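Local atomic coordinates of Lpg2148(MvcA) (Legionella pneumophila subsp. pneumophila str. Philadelphia 1, PDB entry 6K11), a protein that probably acts as a deamidase-related deubiquitinase that removes ubiquitin from the host enzyme UBE2N and so regulates its activity. Residues A[150-162]-A[171-183]. Residues are numbered along the deposited sequence; the frame is centred on the assembly and turned at random.
Sequences KNKIYLLENKLYF and NLGPGKKKCTQLF
Tyr161 pairs with Asn171 as an antiparallel, non-hydrogen-bonded couple, joining the beta-hairpin of 152-155 and 160-162 to the edge strand of the mixed sheet in the MvcA insertion domain. From there the chain runs through Leu172 to Gly175 into helix 176-183, which packs across the hairpin turn, nearly perpendicular to strand 152-155 (100° between their directions).

The backbone link is a straight bond from Leu172 N to Leu160 O, 2.8 Å. Asn171 then turns the chain: its OD1 accepts from Gly173 N, in the carbonyl plane, closing an Asx turn. Two waters add further polar links. One molecule takes the N-H of Leu160 and lies 2.7 Å from Asn171 OD1; another donates to both Asn158 O and Pro174 O.

The apolar contacts centre on Leu160. With CG anti to the backbone N (chi1 178°), its CG lies 3.9 Å from Leu172 CD1, and its CD2 touches Pro174 CG. Cys179 brings its sulfur against the hairpin backbone, SG lying 3.6 Å from Leu160 N. Leu155 CD2 rests on the helix backbone at Phe183 CA, 3.7 Å away. Outside the pair, helix 206-220 covers Leu172 and Pro174 through Phe218 and Ile217.

At the turn, Glu157 and Phe183 run side by side. The methylene CG of Glu157 sits over the ring centre, 4.0 Å from the centroid, in a CH-pi contact, and the carboxylate is only 11° from parallel to the ring; its OE1 is held by Asn140 N. Leu155 O meets the same ring at its edge. At the start of the helix, Asn158 CB packs against the aliphatic chain of Lys176, 3.4 Å from its CD, while Thr180 OG1 comes within 2.8 Å of Glu157 O.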
loop_
_atom_site.group_PDB
_atom_site.type_symbol
_atom_site.label_atom_id
_atom_site.label_comp_id
_atom_site.label_asym_id
_atom_site.label_seq_id
_atom_site.Cartn_x
_atom_site.Cartn_y
_atom_site.Cartn_z
ATOM N N LYS A 150 12.105 -0.924 -14.384
ATOM C CA LYS A 150 10.711 -1.098 -14.750
ATOM C C LYS A 150 10.039 0.248 -15.048
ATOM O O LYS A 150 10.509 1.319 -14.648
ATOM C CB LYS A 150 9.978 -1.842 -13.626
ATOM C CG LYS A 150 10.563 -3.230 -13.335
ATOM C CD LYS A 150 9.819 -3.929 -12.189
ATOM C CE LYS A 150 10.799 -4.530 -11.185
ATOM N NZ LYS A 150 10.403 -5.909 -10.804
ATOM N N ASN A 151 8.915 0.172 -15.771
ATOM C CA ASN A 151 8.090 1.331 -16.149
ATOM C C ASN A 151 8.844 2.278 -17.083
ATOM O O ASN A 151 8.833 3.502 -16.911
ATOM C CB ASN A 151 7.541 2.081 -14.932
ATOM C CG ASN A 151 6.263 2.858 -15.264
ATOM O OD1 ASN A 151 5.539 2.513 -16.208
ATOM N ND2 ASN A 151 5.979 3.904 -14.488
ATOM N N LYS A 152 9.482 1.694 -18.097
ATOM C CA LYS A 152 10.141 2.443 -19.155
ATOM C C LYS A 152 9.848 1.764 -20.487
ATOM O O LYS A 152 9.549 0.565 -20.538
ATOM C CB LYS A 152 11.663 2.521 -18.941
ATOM C CG LYS A 152 12.097 3.288 -17.687
ATOM C CD LYS A 152 13.618 3.298 -17.557
ATOM C CE LYS A 152 14.079 4.197 -16.404
ATOM N NZ LYS A 152 15.573 4.240 -16.277
ATOM N N ILE A 153 9.916 2.541 -21.564
ATOM C CA ILE A 153 9.893 1.982 -22.915
ATOM C C ILE A 153 11.328 1.763 -23.363
ATOM O O ILE A 153 12.187 2.623 -23.147
ATOM C CB ILE A 153 9.138 2.911 -23.880
ATOM C CG1 ILE A 153 7.654 2.942 -23.524
ATOM C CG2 ILE A 153 9.359 2.458 -25.330
ATOM C CD1 ILE A 153 6.866 3.985 -24.276
ATOM N N TYR A 154 11.594 0.606 -23.973
ATOM C CA TYR A 154 12.934 0.219 -24.404
ATOM C C TYR A 154 12.957 0.018 -25.914
ATOM O O TYR A 154 12.162 -0.758 -26.453
ATOM C CB TYR A 154 13.391 -1.062 -23.696
ATOM C CG TYR A 154 13.706 -0.823 -22.231
ATOM C CD1 TYR A 154 14.981 -0.440 -21.832
ATOM C CD2 TYR A 154 12.720 -0.937 -21.258
ATOM C CE1 TYR A 154 15.276 -0.187 -20.490
ATOM C CE2 TYR A 154 13.003 -0.693 -19.919
ATOM C CZ TYR A 154 14.284 -0.322 -19.544
ATOM O OH TYR A 154 14.562 -0.073 -18.213
ATOM N N LEU A 155 13.879 0.698 -26.592
ATOM C CA LEU A 155 14.051 0.565 -28.036
ATOM C C LEU A 155 15.361 -0.164 -28.308
ATOM O O LEU A 155 16.445 0.354 -28.017
ATOM C CB LEU A 155 14.029 1.928 -28.728
ATOM C CG LEU A 155 14.432 1.921 -30.212
ATOM C CD1 LEU A 155 13.416 1.116 -31.053
ATOM C CD2 LEU A 155 14.541 3.355 -30.717
ATOM N N LEU A 156 15.253 -1.361 -28.870
ATOM C CA LEU A 156 16.387 -2.173 -29.274
ATOM C C LEU A 156 16.535 -2.097 -30.787
ATOM O O LEU A 156 15.679 -1.540 -31.486
ATOM C CB LEU A 156 16.202 -3.631 -28.834
ATOM C CG LEU A 156 16.424 -4.073 -27.387
ATOM C CD1 LEU A 156 15.670 -3.210 -26.390
ATOM C CD2 LEU A 156 16.008 -5.535 -27.246
ATOM N N GLU A 157 17.629 -2.685 -31.294
ATOM C CA GLU A 157 17.795 -2.806 -32.742
ATOM C C GLU A 157 16.592 -3.482 -33.387
ATOM O O GLU A 157 16.203 -3.131 -34.506
ATOM C CB GLU A 157 19.063 -3.600 -33.087
ATOM C CG GLU A 157 20.364 -2.941 -32.690
ATOM C CD GLU A 157 20.959 -3.577 -31.455
ATOM O OE1 GLU A 157 20.179 -3.897 -30.528
ATOM O OE2 GLU A 157 22.194 -3.770 -31.411
ATOM N N ASN A 158 15.995 -4.469 -32.709
ATOM C CA ASN A 158 14.974 -5.292 -33.345
ATOM C C ASN A 158 13.703 -5.463 -32.522
ATOM O O ASN A 158 12.853 -6.283 -32.893
ATOM C CB ASN A 158 15.537 -6.671 -33.692
ATOM C CG ASN A 158 16.322 -7.295 -32.558
ATOM O OD1 ASN A 158 16.166 -6.932 -31.386
ATOM N ND2 ASN A 158 17.182 -8.250 -32.906
ATOM N N LYS A 159 13.540 -4.720 -31.432
ATOM C CA LYS A 159 12.345 -4.833 -30.606
ATOM C C LYS A 159 12.038 -3.460 -30.018
ATOM O O LYS A 159 12.942 -2.654 -29.791
ATOM C CB LYS A 159 12.526 -5.875 -29.491
ATOM C CG LYS A 159 12.710 -7.329 -29.966
ATOM C CD LYS A 159 11.377 -8.088 -29.976
ATOM C CE LYS A 159 11.525 -9.554 -30.425
ATOM N NZ LYS A 159 12.932 -10.000 -30.297
ATOM N N LEU A 160 10.752 -3.182 -29.835
ATOM C CA LEU A 160 10.263 -2.012 -29.110
ATOM C C LEU A 160 9.383 -2.557 -27.994
ATOM O O LEU A 160 8.333 -3.149 -28.270
ATOM C CB LEU A 160 9.483 -1.063 -30.025
ATOM C CG LEU A 160 8.884 0.190 -29.376
ATOM C CD1 LEU A 160 10.001 1.122 -28.876
ATOM C CD2 LEU A 160 7.985 0.919 -30.347
ATOM N N TYR A 161 9.816 -2.372 -26.744
ATOM C CA TYR A 161 9.189 -2.980 -25.580
ATOM C C TYR A 161 8.691 -1.920 -24.606
ATOM O O TYR A 161 9.223 -0.799 -24.539
ATOM C CB TYR A 161 10.183 -3.871 -24.810
ATOM C CG TYR A 161 10.507 -5.224 -25.402
ATOM C CD1 TYR A 161 9.499 -6.148 -25.701
ATOM C CD2 TYR A 161 11.830 -5.612 -25.590
ATOM C CE1 TYR A 161 9.806 -7.393 -26.208
ATOM C CE2 TYR A 161 12.144 -6.846 -26.095
ATOM C CZ TYR A 161 11.134 -7.734 -26.400
ATOM O OH TYR A 161 11.456 -8.967 -26.904
ATOM N N PHE A 162 7.676 -2.297 -23.828
ATOM C CA PHE A 162 7.309 -1.589 -22.613
ATOM C C PHE A 162 7.403 -2.608 -21.491
ATOM O O PHE A 162 6.845 -3.706 -21.607
ATOM C CB PHE A 162 5.899 -0.978 -22.707
ATOM C CG PHE A 162 5.342 -0.496 -21.390
ATOM C CD1 PHE A 162 6.067 0.382 -20.587
ATOM C CD2 PHE A 162 4.087 -0.903 -20.969
ATOM C CE1 PHE A 162 5.552 0.835 -19.366
ATOM C CE2 PHE A 162 3.551 -0.458 -19.754
ATOM C CZ PHE A 162 4.287 0.413 -18.946
ATOM N N ASN A 171 5.650 -6.451 -26.012
ATOM C CA ASN A 171 6.117 -6.098 -27.347
ATOM C C ASN A 171 5.116 -5.116 -27.947
ATOM O O ASN A 171 3.915 -5.409 -28.022
ATOM C CB ASN A 171 6.268 -7.350 -28.224
ATOM C CG ASN A 171 6.971 -7.061 -29.550
ATOM O OD1 ASN A 171 6.692 -6.046 -30.207
ATOM N ND2 ASN A 171 7.868 -7.955 -29.953
ATOM N N LEU A 172 5.599 -3.943 -28.343
ATOM C CA LEU A 172 4.712 -2.879 -28.796
ATOM C C LEU A 172 4.334 -2.998 -30.278
ATOM O O LEU A 172 3.518 -2.199 -30.750
ATOM C CB LEU A 172 5.344 -1.509 -28.522
ATOM C CG LEU A 172 5.450 -1.113 -27.045
ATOM C CD1 LEU A 172 5.810 0.379 -26.908
ATOM C CD2 LEU A 172 4.130 -1.418 -26.319
ATOM N N GLY A 173 4.861 -3.979 -31.011
ATOM C CA GLY A 173 4.322 -4.268 -32.329
ATOM C C GLY A 173 5.263 -4.238 -33.523
ATOM O O GLY A 173 5.230 -5.141 -34.366
ATOM N N PRO A 174 6.081 -3.190 -33.659
ATOM C CA PRO A 174 6.912 -3.055 -34.872
ATOM C C PRO A 174 7.872 -4.221 -35.079
ATOM O O PRO A 174 8.438 -4.759 -34.128
ATOM C CB PRO A 174 7.676 -1.748 -34.627
ATOM C CG PRO A 174 6.784 -0.953 -33.744
ATOM C CD PRO A 174 6.152 -1.978 -32.821
ATOM N N GLY A 175 8.079 -4.592 -36.352
ATOM C CA GLY A 175 8.991 -5.670 -36.682
ATOM C C GLY A 175 10.445 -5.212 -36.682
ATOM O O GLY A 175 10.753 -4.032 -36.521
ATOM N N LYS A 176 11.350 -6.179 -36.899
ATOM C CA LYS A 176 12.789 -5.909 -36.787
ATOM C C LYS A 176 13.244 -4.778 -37.711
ATOM O O LYS A 176 14.030 -3.911 -37.305
ATOM C CB LYS A 176 13.596 -7.170 -37.091
ATOM C CG LYS A 176 15.092 -6.917 -37.272
ATOM C CD LYS A 176 15.928 -8.077 -36.723
ATOM C CE LYS A 176 17.362 -8.044 -37.228
ATOM N NZ LYS A 176 17.537 -8.875 -38.456
ATOM N N LYS A 177 12.776 -4.775 -38.958
ATOM C CA LYS A 177 13.188 -3.733 -39.896
ATOM C C LYS A 177 12.843 -2.337 -39.385
ATOM O O LYS A 177 13.658 -1.409 -39.486
ATOM C CB LYS A 177 12.535 -3.976 -41.254
ATOM C CG LYS A 177 12.945 -3.002 -42.341
ATOM C CD LYS A 177 12.791 -3.661 -43.711
ATOM C CE LYS A 177 13.239 -2.734 -44.828
ATOM N NZ LYS A 177 13.441 -3.483 -46.111
ATOM N N LYS A 178 11.636 -2.165 -38.853
ATOM C CA LYS A 178 11.184 -0.850 -38.404
ATOM C C LYS A 178 11.902 -0.413 -37.129
ATOM O O LYS A 178 12.278 0.760 -36.991
ATOM C CB LYS A 178 9.668 -0.871 -38.174
ATOM C CG LYS A 178 9.117 0.380 -37.507
ATOM C CD LYS A 178 9.401 1.618 -38.324
ATOM C CE LYS A 178 8.470 2.755 -37.923
ATOM N NZ LYS A 178 8.670 3.967 -38.771
ATOM N N CYS A 179 12.078 -1.338 -36.179
ATOM C CA CYS A 179 12.842 -1.038 -34.971
ATOM C C CYS A 179 14.254 -0.590 -35.317
ATOM O O CYS A 179 14.767 0.379 -34.745
ATOM C CB CYS A 179 12.890 -2.259 -34.064
ATOM S SG CYS A 179 11.301 -2.646 -33.350
ATOM N N THR A 180 14.909 -1.312 -36.235
ATOM C CA THR A 180 16.243 -0.922 -36.679
ATOM C C THR A 180 16.244 0.504 -37.210
ATOM O O THR A 180 17.161 1.289 -36.925
ATOM C CB THR A 180 16.746 -1.894 -37.749
ATOM O OG1 THR A 180 16.901 -3.202 -37.180
ATOM C CG2 THR A 180 18.098 -1.440 -38.294
ATOM N N GLN A 181 15.208 0.867 -37.962
ATOM C CA GLN A 181 15.128 2.219 -38.502
ATOM C C GLN A 181 14.981 3.258 -37.394
ATOM O O GLN A 181 15.706 4.260 -37.363
ATOM C CB GLN A 181 13.970 2.290 -39.494
ATOM C CG GLN A 181 13.802 3.633 -40.153
ATOM C CD GLN A 181 12.909 4.530 -39.348
ATOM O OE1 GLN A 181 11.836 4.115 -38.916
ATOM N NE2 GLN A 181 13.344 5.765 -39.124
ATOM N N LEU A 182 14.026 3.050 -36.483
ATOM C CA LEU A 182 13.841 3.980 -35.368
ATOM C C LEU A 182 15.088 4.049 -34.502
ATOM O O LEU A 182 15.459 5.126 -34.017
ATOM C CB LEU A 182 12.643 3.545 -34.509
ATOM C CG LEU A 182 11.236 3.662 -35.078
ATOM C CD1 LEU A 182 10.235 2.880 -34.203
ATOM C CD2 LEU A 182 10.837 5.116 -35.186
ATOM N N PHE A 183 15.744 2.901 -34.293
ATOM C CA PHE A 183 16.943 2.846 -33.461
ATOM C C PHE A 183 18.026 3.765 -34.013
ATOM O O PHE A 183 18.622 4.564 -33.276
ATOM C CB PHE A 183 17.430 1.399 -33.381
ATOM C CG PHE A 183 18.653 1.187 -32.527
ATOM C CD1 PHE A 183 19.925 1.292 -33.072
ATOM C CD2 PHE A 183 18.534 0.832 -31.194
ATOM C CE1 PHE A 183 21.050 1.070 -32.302
ATOM C CE2 PHE A 183 19.657 0.605 -30.417
ATOM C CZ PHE A 183 20.919 0.723 -30.977
HETATM O O HOH W 1 10.340 -6.690 -33.781
HETATM O O HOH W 2 8.600 -4.621 -31.411
#